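Local coordinates for protein endolysin (Clostridium phage phiCD27, PDB 3QAY) that probably cleaves the amide bond between N-acetylmuramic acid and L-alanine in the cell wall of Clostridium difficile through its zinc-binding amidase domain, at residues 17-22 with 63-68; 35-40 with 161-166; 48-53 with 76-81; 118-123 with 155-160. One frame throughout, in Å; residues are numbered along the deposited sequence.

Contact 1. Residues 17-22 with 63-68; sequences ACTSAD and NEEKSY
Thr19 and Glu65 meet through a single hydrogen bond, OG1 of Thr19 giving its proton to OE2 of Glu65 over 2.6 Å. The two side chains come from opposite directions, and the hydroxyl reaches the carboxylate on the syn lone pair of OE2, the side facing OE1. CB and CG2 of Thr19 follow the hydroxyl in, with CG2 at 3.6 Å from Glu65 OE2, so one carboxylate oxygen receives nearly the whole contact. Glu65 spans the gap because its chain runs extended beyond CG (chi2 170°), carrying the acid from the N-terminal part of helix 64-75 to the loop 17-22, although the nearest CA atoms, those of Thr19 and Glu65, stay 9.8 Å apart. Ser11 is the shared neighbour: its OG bonds to Glu65 OE2 and its backbone N to Thr19 OG1. Ser11 follows the zinc ligand His10, on which the side chain of Thr19 also rests, about 8 Å from the zinc ion. This is consistent with a second-shell position at the metal site of the amidase domain. Two hydroxyls converging on one oxygen of a buried carboxylate should help to stabilise its negative charge, and they tie the loop beside the zinc site to the helix.

Contact 2. Residues 35-40 with 161-166; sequences APVLAD and LGHEGI
A chi1 of 176° in Val37 sets CG1 opposite the main-chain N and directs it at the peptide between His163 and Glu164, while CG2 is turned to the CB of His163. This is helix-to-helix packing in the alpha/beta fold of the amidase domain: helix 27-44, which follows the first strand of the sheet, lies against the long C-terminal helix 152-175. The two side chains cross at about a right angle. In His163 a chi1 of -59° places the imidazole beside the backbone N, where it passes Val37 CG2 obliquely and meets the ring of Tyr30 on helix 27-44. Helix 152-175 is kinked here, the N atoms of His163 and Glu164 having no bond to the preceding turn. The valine therefore packs against a peptide at an irregular point of the helix, and the closest CA atoms, those of Val37 and Glu164, are 6.3 Å apart. Beyond the contact, Val37 also touches Ala167 one turn farther along the C-terminal helix. On the sheet side, Leu38 packs on Ile6. No hydrogen bond joins the two segments, and the contact lies near the surface. Val37 CG1 approaches His163 C to 3.7 Å and the amide N of Glu164 equally closely, and Val37 CG2 stands 3.7 Å from His163 CB.

Contact 3. Residues 48-53 with 76-81; sequences KVDVII and GGYDLL. With PO4 (phosphate ion), chain G.
The phenol OH of Tyr78 donates a 2.7 Å hydrogen bond to OD2 of Asp50, and this bond carries the contact. It uses the anti lone pair of OD2, the one turned away from OD1. The carboxylate stands almost upright to the aromatic ring, their planes 85° apart, with Asp50 CG in the ring plane at its edge. CE1 of Tyr78 accompanies the hydroxyl, at 3.4 Å from Asp50 OD2, while Asp50 CB comes within 3.3 Å of Tyr78 OH. The phenol reaches the strand from a loop: with chi1 of Tyr78 at -61°, its CG is anti to the carbonyl carbon and the ring swings across toward residues 48-53. One ring face carries the carbonyl oxygen of Gly76 4.0 Å above its centre, and that oxygen is also bonded to Lys3 NZ. In the mixed sheet of this amidase fold, strand 48-52 is an outermost strand and is separated from strand 80-87 by strand 3-8. The Asp50-Tyr78 bond therefore passes over the intervening strand, whose Cys5 touches the tyrosine, and joins the edge of the sheet to the connection that leads from helix 64-75 into strand 80-87. At the outer edge of strand 48-52 sits a phosphate ion, probably from the crystallisation liquor. Val51 N donates to its O3 over 2.8 Å in a nearly straight bond (166°), and Arg43 NH2 supplies another hydrogen bond to the ion. CG2 of Val51 lies alongside the phosphate, 3.3 Å from its O2.

Contact 4. Residues 118-123 with 155-160; sequences TVFKNR and YDKAKK. With PO4 (phosphate ion), chain H.
Lys157 leaves helix 152-175 and runs past Val119 and Phe120, its side chain lying antiparallel to each of theirs. Its CB is 3.9 Å from Phe120 CE1, an oblique approach to the ring, and 4.1 Å from Val119 CG1. An extended chi2 (172°) carries CD along the same valine methyl and up to the backbone, 3.5 Å from Val119 O. Extended chi3 and chi4 then take CE and NZ on to that oxygen: CE stays beside it, and NZ donates a 3.0 Å hydrogen bond to Val119 O, in the carbonyl plane and with a C=O...N angle of 153°. An aliphatic stem thus covers apolar groups while the ammonium grips a main-chain carbonyl in an irregular part of the chain. Val119 CG1 also lies over one face of the Phe120 ring, offset toward the rim, and Phe120 CZ touches Ala158 CB at 4.4 Å. Lys121 leads away from the helix, and its NZ is hydrogen-bonded to a phosphate ion, probably from the crystallisation liquor. Residues 118-121 are part of the link between helix 103-116 and the outermost strand 122-127, and helix 152-175 packs against this link, with Ala158 also resting on Phe147 of strand 140-148.

How the contacts relate
Contacts 2 and 4 share helix 152-175 and touch directly, Ile166 CD1 meeting Phe120 CE2 at 3.6 Å, so the C-terminal helix packs in turn on the link before strand 122-127 and on helix 27-44. Helix 27-44 also packs on the strand of contact 3, where Ala39 CB lies 3.5 Å from Val49 CG1. Contact 3 meets contact 1 through Tyr68 CE2, 3.9 Å from Ile52 CG2. Contacts 3 and 4 lie near opposite edges of the sheet, their centres 26 Å apart. Contact 1 lies beside the zinc site formed by His10, Glu27 and His85, the side chain of Thr19 about 8 Å from the ion; its centre is 22 Å from that of contact 2.

Contact 1. Residues 17-22 with 63-68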
# COMPACT_ATOMS: atom_id res chain seq x y z
N ALA A 17 -9.96 -17.13 7.93
CA ALA A 17 -9.96 -16.79 6.51
C ALA A 17 -9.23 -15.47 6.31
O ALA A 17 -9.46 -14.51 7.05
CB ALA A 17 -11.38 -16.69 5.98
N CYS A 18 -8.34 -15.43 5.33
CA CYS A 18 -7.65 -14.19 4.97
C CYS A 18 -8.38 -13.52 3.81
O CYS A 18 -8.68 -14.16 2.81
CB CYS A 18 -6.21 -14.47 4.58
SG CYS A 18 -5.26 -12.97 4.31
N THR A 19 -8.67 -12.23 3.95
CA THR A 19 -9.53 -11.54 2.98
C THR A 19 -8.75 -11.01 1.77
O THR A 19 -9.35 -10.45 0.84
CB THR A 19 -10.30 -10.41 3.66
OG1 THR A 19 -9.38 -9.41 4.14
CG2 THR A 19 -11.14 -10.95 4.82
N SER A 20 -7.43 -11.19 1.77
CA SER A 20 -6.58 -10.67 0.70
C SER A 20 -6.51 -11.63 -0.48
O SER A 20 -6.92 -12.79 -0.37
CB SER A 20 -5.17 -10.38 1.23
OG SER A 20 -4.38 -11.56 1.34
N ALA A 21 -5.97 -11.15 -1.60
CA ALA A 21 -5.59 -12.04 -2.69
C ALA A 21 -4.47 -12.98 -2.21
O ALA A 21 -3.73 -12.65 -1.28
CB ALA A 21 -5.14 -11.25 -3.90
N ASP A 22 -4.39 -14.14 -2.85
CA ASP A 22 -3.40 -15.17 -2.51
C ASP A 22 -2.91 -15.86 -3.78
O ASP A 22 -3.71 -16.40 -4.54
CB ASP A 22 -4.02 -16.20 -1.56
CG ASP A 22 -2.99 -17.13 -0.94
OD1 ASP A 22 -2.00 -16.62 -0.39
OD2 ASP A 22 -3.18 -18.36 -0.99
N ASN A 63 -16.32 -6.58 6.53
CA ASN A 63 -16.94 -5.27 6.71
C ASN A 63 -16.32 -4.48 7.87
O ASN A 63 -16.34 -3.25 7.87
CB ASN A 63 -18.45 -5.40 6.90
CG ASN A 63 -19.14 -5.95 5.66
OD1 ASN A 63 -19.93 -6.89 5.74
ND2 ASN A 63 -18.84 -5.36 4.50
N GLU A 64 -15.75 -5.20 8.84
CA GLU A 64 -15.12 -4.57 10.00
C GLU A 64 -13.75 -3.91 9.70
O GLU A 64 -13.22 -3.17 10.53
CB GLU A 64 -15.00 -5.58 11.14
CG GLU A 64 -16.36 -6.06 11.67
CD GLU A 64 -16.26 -7.24 12.62
OE1 GLU A 64 -15.61 -7.11 13.68
OE2 GLU A 64 -16.84 -8.30 12.31
N GLU A 65 -13.18 -4.15 8.51
CA GLU A 65 -11.91 -3.53 8.12
C GLU A 65 -12.08 -2.00 7.99
O GLU A 65 -11.25 -1.23 8.47
CB GLU A 65 -11.38 -4.13 6.81
CG GLU A 65 -10.98 -5.61 6.92
CD GLU A 65 -10.69 -6.26 5.56
OE1 GLU A 65 -10.64 -5.56 4.53
OE2 GLU A 65 -10.51 -7.50 5.54
N LYS A 66 -13.17 -1.60 7.34
CA LYS A 66 -13.53 -0.18 7.22
C LYS A 66 -13.75 0.46 8.59
O LYS A 66 -13.15 1.48 8.90
CB LYS A 66 -14.79 -0.03 6.35
CG LYS A 66 -15.27 1.40 6.16
CD LYS A 66 -16.42 1.48 5.17
CE LYS A 66 -16.86 2.92 4.95
NZ LYS A 66 -17.91 3.04 3.92
N SER A 67 -14.61 -0.17 9.40
CA SER A 67 -14.96 0.34 10.73
C SER A 67 -13.74 0.48 11.64
O SER A 67 -13.71 1.36 12.49
CB SER A 67 -15.97 -0.59 11.40
OG SER A 67 -16.99 -0.97 10.50
N TYR A 68 -12.76 -0.40 11.46
CA TYR A 68 -11.52 -0.33 12.23
C TYR A 68 -10.60 0.78 11.72
O TYR A 68 -10.11 1.59 12.50
CB TYR A 68 -10.79 -1.67 12.21
CG TYR A 68 -9.50 -1.68 13.01
CD1 TYR A 68 -9.52 -1.79 14.39
CD2 TYR A 68 -8.27 -1.55 12.37
CE1 TYR A 68 -8.34 -1.79 15.13
CE2 TYR A 68 -7.09 -1.55 13.10
CZ TYR A 68 -7.13 -1.66 14.47
OH TYR A 68 -5.96 -1.66 15.18

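Contact 2. Residues 35-40 with 161-166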
# COMPACT_ATOMS: atom_id res chain seq x y z
N ALA A 35 5.09 -3.08 5.45
CA ALA A 35 4.62 -1.85 6.11
C ALA A 35 5.65 -1.23 7.07
O ALA A 35 5.94 -0.04 6.96
CB ALA A 35 3.28 -2.09 6.82
N PRO A 36 6.19 -2.02 8.02
CA PRO A 36 7.20 -1.50 8.96
C PRO A 36 8.52 -1.10 8.31
O PRO A 36 9.17 -0.17 8.77
CB PRO A 36 7.40 -2.65 9.94
CG PRO A 36 6.90 -3.84 9.26
CD PRO A 36 5.80 -3.40 8.37
N VAL A 37 8.91 -1.78 7.24
CA VAL A 37 10.10 -1.40 6.47
C VAL A 37 9.86 -0.07 5.75
O VAL A 37 10.74 0.81 5.74
CB VAL A 37 10.49 -2.49 5.46
CG1 VAL A 37 11.67 -2.05 4.60
CG2 VAL A 37 10.82 -3.80 6.19
N LEU A 38 8.67 0.08 5.16
CA LEU A 38 8.28 1.33 4.49
C LEU A 38 8.27 2.51 5.48
O LEU A 38 8.77 3.58 5.16
CB LEU A 38 6.90 1.19 3.83
CG LEU A 38 6.35 2.39 3.05
CD1 LEU A 38 7.33 2.84 1.96
CD2 LEU A 38 4.98 2.08 2.44
N ALA A 39 7.68 2.29 6.65
CA ALA A 39 7.66 3.30 7.72
C ALA A 39 9.07 3.77 8.09
O ALA A 39 9.33 4.97 8.16
CB ALA A 39 6.94 2.76 8.96
N ASP A 40 9.97 2.81 8.32
CA ASP A 40 11.35 3.12 8.70
C ASP A 40 12.09 3.89 7.61
O ASP A 40 12.93 4.74 7.90
CB ASP A 40 12.11 1.83 9.02
CG ASP A 40 11.78 1.27 10.40
OD1 ASP A 40 11.16 1.98 11.22
OD2 ASP A 40 12.16 0.12 10.66
N LEU A 161 14.61 -7.16 -5.07
CA LEU A 161 14.67 -5.82 -4.46
C LEU A 161 14.71 -5.89 -2.94
O LEU A 161 15.42 -5.13 -2.29
CB LEU A 161 13.47 -4.97 -4.88
CG LEU A 161 13.59 -4.07 -6.10
CD1 LEU A 161 14.23 -4.81 -7.25
CD2 LEU A 161 12.23 -3.54 -6.48
N GLY A 162 13.92 -6.81 -2.38
CA GLY A 162 13.73 -6.89 -0.94
C GLY A 162 12.74 -5.83 -0.47
O GLY A 162 12.38 -4.93 -1.24
N HIS A 163 12.30 -5.93 0.78
CA HIS A 163 11.34 -4.96 1.32
C HIS A 163 11.89 -3.53 1.25
O HIS A 163 11.16 -2.58 0.95
CB HIS A 163 10.96 -5.29 2.76
CG HIS A 163 10.35 -6.65 2.92
ND1 HIS A 163 9.45 -7.17 2.03
CD2 HIS A 163 10.51 -7.59 3.89
CE1 HIS A 163 9.07 -8.37 2.43
NE2 HIS A 163 9.70 -8.65 3.56
N GLU A 164 13.18 -3.40 1.53
CA GLU A 164 13.89 -2.11 1.51
C GLU A 164 13.94 -1.52 0.11
O GLU A 164 13.81 -0.31 -0.07
CB GLU A 164 15.31 -2.34 2.02
CG GLU A 164 16.26 -1.17 1.98
CD GLU A 164 17.59 -1.56 2.58
OE1 GLU A 164 18.54 -1.82 1.82
OE2 GLU A 164 17.64 -1.65 3.82
N GLY A 165 14.15 -2.38 -0.89
CA GLY A 165 14.16 -1.97 -2.29
C GLY A 165 12.81 -1.46 -2.76
O GLY A 165 12.75 -0.46 -3.48
N ILE A 166 11.74 -2.15 -2.39
CA ILE A 166 10.38 -1.70 -2.70
C ILE A 166 10.07 -0.41 -1.95
O ILE A 166 9.54 0.55 -2.52
CB ILE A 166 9.33 -2.77 -2.32
CG1 ILE A 166 9.41 -3.96 -3.26
CG2 ILE A 166 7.90 -2.17 -2.34
CD1 ILE A 166 8.59 -3.81 -4.52

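Contact 3. Residues 48-53 with 76-81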
# COMPACT_ATOMS: atom_id res chain seq x y z
N LYS A 48 7.21 11.34 10.32
CA LYS A 48 6.60 10.52 11.35
C LYS A 48 5.58 9.60 10.70
O LYS A 48 4.82 10.03 9.82
CB LYS A 48 5.95 11.37 12.43
CG LYS A 48 6.94 11.87 13.49
CD LYS A 48 6.23 12.68 14.58
CE LYS A 48 5.37 11.82 15.51
NZ LYS A 48 6.17 10.87 16.34
N VAL A 49 5.57 8.34 11.13
CA VAL A 49 4.73 7.32 10.53
C VAL A 49 4.04 6.47 11.59
O VAL A 49 4.65 6.07 12.58
CB VAL A 49 5.55 6.37 9.63
CG1 VAL A 49 4.62 5.39 8.91
CG2 VAL A 49 6.36 7.16 8.63
N ASP A 50 2.75 6.22 11.35
CA ASP A 50 1.97 5.24 12.10
C ASP A 50 1.54 4.15 11.14
O ASP A 50 1.02 4.44 10.06
CB ASP A 50 0.71 5.86 12.69
CG ASP A 50 1.00 6.84 13.80
OD1 ASP A 50 2.06 6.70 14.46
OD2 ASP A 50 0.17 7.74 14.01
N VAL A 51 1.75 2.90 11.53
CA VAL A 51 1.32 1.76 10.75
C VAL A 51 0.05 1.21 11.37
O VAL A 51 0.02 0.94 12.57
CB VAL A 51 2.40 0.66 10.72
CG1 VAL A 51 1.87 -0.59 10.02
CG2 VAL A 51 3.66 1.17 10.02
N ILE A 52 -0.99 1.05 10.55
CA ILE A 52 -2.27 0.51 11.01
C ILE A 52 -2.53 -0.82 10.35
O ILE A 52 -2.68 -0.90 9.14
CB ILE A 52 -3.46 1.45 10.66
CG1 ILE A 52 -3.25 2.86 11.23
CG2 ILE A 52 -4.77 0.86 11.17
CD1 ILE A 52 -3.10 2.90 12.72
N ILE A 53 -2.56 -1.88 11.15
CA ILE A 53 -2.86 -3.22 10.66
C ILE A 53 -4.03 -3.74 11.47
O ILE A 53 -4.07 -3.59 12.69
CB ILE A 53 -1.65 -4.17 10.81
CG1 ILE A 53 -0.39 -3.51 10.24
CG2 ILE A 53 -1.92 -5.49 10.10
CD1 ILE A 53 0.86 -4.40 10.23
N GLY A 76 -5.80 10.74 13.54
CA GLY A 76 -4.35 10.90 13.68
C GLY A 76 -3.75 12.18 13.12
O GLY A 76 -2.55 12.40 13.27
N GLY A 77 -4.55 13.01 12.46
CA GLY A 77 -4.05 14.25 11.86
C GLY A 77 -2.90 14.01 10.89
O GLY A 77 -1.81 14.54 11.07
N TYR A 78 -3.15 13.21 9.87
CA TYR A 78 -2.11 12.82 8.92
C TYR A 78 -2.09 13.74 7.71
O TYR A 78 -3.12 14.25 7.28
CB TYR A 78 -2.31 11.38 8.45
CG TYR A 78 -2.27 10.36 9.55
CD1 TYR A 78 -1.06 10.02 10.16
CD2 TYR A 78 -3.42 9.71 9.98
CE1 TYR A 78 -1.01 9.08 11.17
CE2 TYR A 78 -3.38 8.76 10.98
CZ TYR A 78 -2.17 8.45 11.58
OH TYR A 78 -2.13 7.51 12.59
N ASP A 79 -0.90 13.95 7.15
CA ASP A 79 -0.76 14.66 5.89
C ASP A 79 -1.00 13.72 4.72
O ASP A 79 -1.36 14.17 3.63
CB ASP A 79 0.63 15.28 5.79
CG ASP A 79 0.94 16.20 6.96
OD1 ASP A 79 0.11 17.07 7.27
OD2 ASP A 79 2.01 16.03 7.57
N LEU A 80 -0.82 12.42 4.94
CA LEU A 80 -0.90 11.43 3.87
C LEU A 80 -1.23 10.02 4.38
O LEU A 80 -0.66 9.55 5.37
CB LEU A 80 0.42 11.40 3.09
CG LEU A 80 0.50 10.48 1.87
CD1 LEU A 80 -0.53 10.84 0.82
CD2 LEU A 80 1.91 10.50 1.26
N LEU A 81 -2.15 9.35 3.69
CA LEU A 81 -2.46 7.94 3.93
C LEU A 81 -2.00 7.09 2.74
O LEU A 81 -2.25 7.45 1.59
CB LEU A 81 -3.96 7.75 4.15
CG LEU A 81 -4.51 6.32 4.14
CD1 LEU A 81 -3.88 5.47 5.23
CD2 LEU A 81 -6.03 6.34 4.27
P PO4 G . 4.16 2.02 14.28
O1 PO4 G . 3.75 0.68 14.85
O2 PO4 G . 4.93 1.78 13.01
O3 PO4 G . 2.94 2.86 14.04
O4 PO4 G . 5.04 2.75 15.27

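Contact 4. Residues 118-123 with 155-160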
# COMPACT_ATOMS: atom_id res chain seq x y z
N THR A 118 10.57 1.51 -12.69
CA THR A 118 11.97 1.22 -12.95
C THR A 118 12.29 -0.29 -12.86
O THR A 118 13.30 -0.75 -13.39
CB THR A 118 12.86 1.99 -11.97
OG1 THR A 118 14.18 2.12 -12.52
CG2 THR A 118 12.93 1.27 -10.63
N VAL A 119 11.42 -1.03 -12.17
CA VAL A 119 11.59 -2.48 -11.96
C VAL A 119 10.41 -3.30 -12.49
O VAL A 119 10.60 -4.33 -13.13
CB VAL A 119 11.77 -2.78 -10.46
CG1 VAL A 119 11.84 -4.27 -10.21
CG2 VAL A 119 13.01 -2.06 -9.93
N PHE A 120 9.19 -2.82 -12.22
CA PHE A 120 7.97 -3.47 -12.68
C PHE A 120 7.39 -2.76 -13.90
O PHE A 120 7.84 -1.67 -14.27
CB PHE A 120 6.92 -3.43 -11.56
CG PHE A 120 7.37 -4.08 -10.29
CD1 PHE A 120 7.25 -5.45 -10.12
CD2 PHE A 120 7.93 -3.33 -9.26
CE1 PHE A 120 7.68 -6.06 -8.95
CE2 PHE A 120 8.35 -3.93 -8.09
CZ PHE A 120 8.23 -5.30 -7.93
N LYS A 121 6.39 -3.37 -14.52
CA LYS A 121 5.61 -2.69 -15.55
C LYS A 121 4.85 -1.53 -14.91
O LYS A 121 4.15 -1.73 -13.92
CB LYS A 121 4.62 -3.66 -16.19
CG LYS A 121 3.67 -3.02 -17.20
CD LYS A 121 2.60 -4.00 -17.63
CE LYS A 121 1.79 -3.47 -18.78
NZ LYS A 121 2.52 -3.58 -20.08
N ASN A 122 4.99 -0.32 -15.46
CA ASN A 122 4.23 0.83 -14.98
C ASN A 122 2.83 0.80 -15.59
O ASN A 122 2.64 1.20 -16.74
CB ASN A 122 4.94 2.14 -15.32
CG ASN A 122 4.26 3.36 -14.70
OD1 ASN A 122 3.12 3.30 -14.24
ND2 ASN A 122 4.97 4.49 -14.70
N ARG A 123 1.86 0.32 -14.81
CA ARG A 123 0.46 0.26 -15.27
C ARG A 123 -0.23 1.62 -15.21
O ARG A 123 -1.29 1.80 -15.80
CB ARG A 123 -0.34 -0.76 -14.44
CG ARG A 123 0.20 -2.19 -14.53
CD ARG A 123 -0.39 -3.10 -13.46
NE ARG A 123 -1.83 -3.31 -13.63
CZ ARG A 123 -2.39 -4.17 -14.48
NH1 ARG A 123 -1.65 -4.93 -15.28
NH2 ARG A 123 -3.72 -4.26 -14.54
N TYR A 155 6.95 -11.40 -8.31
CA TYR A 155 7.38 -11.73 -6.95
C TYR A 155 8.89 -12.01 -6.87
O TYR A 155 9.53 -11.66 -5.88
CB TYR A 155 6.58 -12.92 -6.41
CG TYR A 155 6.85 -13.26 -4.95
CD1 TYR A 155 6.95 -12.27 -3.98
CD2 TYR A 155 6.98 -14.58 -4.54
CE1 TYR A 155 7.19 -12.58 -2.65
CE2 TYR A 155 7.22 -14.90 -3.21
CZ TYR A 155 7.33 -13.90 -2.27
OH TYR A 155 7.56 -14.23 -0.96
N ASP A 156 9.44 -12.62 -7.92
CA ASP A 156 10.90 -12.80 -8.02
C ASP A 156 11.62 -11.45 -8.04
O ASP A 156 12.66 -11.30 -7.40
CB ASP A 156 11.27 -13.61 -9.26
CG ASP A 156 10.92 -15.09 -9.13
OD1 ASP A 156 10.69 -15.56 -8.00
OD2 ASP A 156 10.87 -15.77 -10.17
N LYS A 157 11.07 -10.48 -8.76
CA LYS A 157 11.62 -9.12 -8.76
C LYS A 157 11.56 -8.51 -7.36
O LYS A 157 12.52 -7.89 -6.92
CB LYS A 157 10.88 -8.21 -9.73
CG LYS A 157 11.22 -8.44 -11.20
CD LYS A 157 10.28 -7.61 -12.07
CE LYS A 157 10.63 -7.72 -13.54
NZ LYS A 157 9.70 -6.92 -14.37
N ALA A 158 10.44 -8.71 -6.67
CA ALA A 158 10.24 -8.16 -5.33
C ALA A 158 11.23 -8.74 -4.34
O ALA A 158 11.84 -8.01 -3.56
CB ALA A 158 8.80 -8.43 -4.85
N LYS A 159 11.40 -10.07 -4.37
CA LYS A 159 12.40 -10.74 -3.54
C LYS A 159 13.85 -10.34 -3.90
O LYS A 159 14.72 -10.36 -3.03
CB LYS A 159 12.23 -12.25 -3.61
CG LYS A 159 10.98 -12.75 -2.89
CD LYS A 159 10.93 -14.27 -2.80
CE LYS A 159 10.66 -14.92 -4.15
NZ LYS A 159 10.63 -16.40 -4.05
N LYS A 160 14.09 -9.97 -5.15
CA LYS A 160 15.39 -9.43 -5.55
C LYS A 160 15.60 -8.04 -4.93
O LYS A 160 16.64 -7.80 -4.31
CB LYS A 160 15.51 -9.37 -7.08
CG LYS A 160 16.81 -8.77 -7.60
CD LYS A 160 17.05 -9.12 -9.07
CE LYS A 160 18.26 -8.40 -9.64
NZ LYS A 160 18.81 -9.11 -10.85
P PO4 H . 5.36 -1.21 -20.83
O1 PO4 H . 5.24 -2.64 -20.33
O2 PO4 H . 5.60 -1.22 -22.33
O3 PO4 H . 4.12 -0.42 -20.52
O4 PO4 H . 6.55 -0.57 -20.15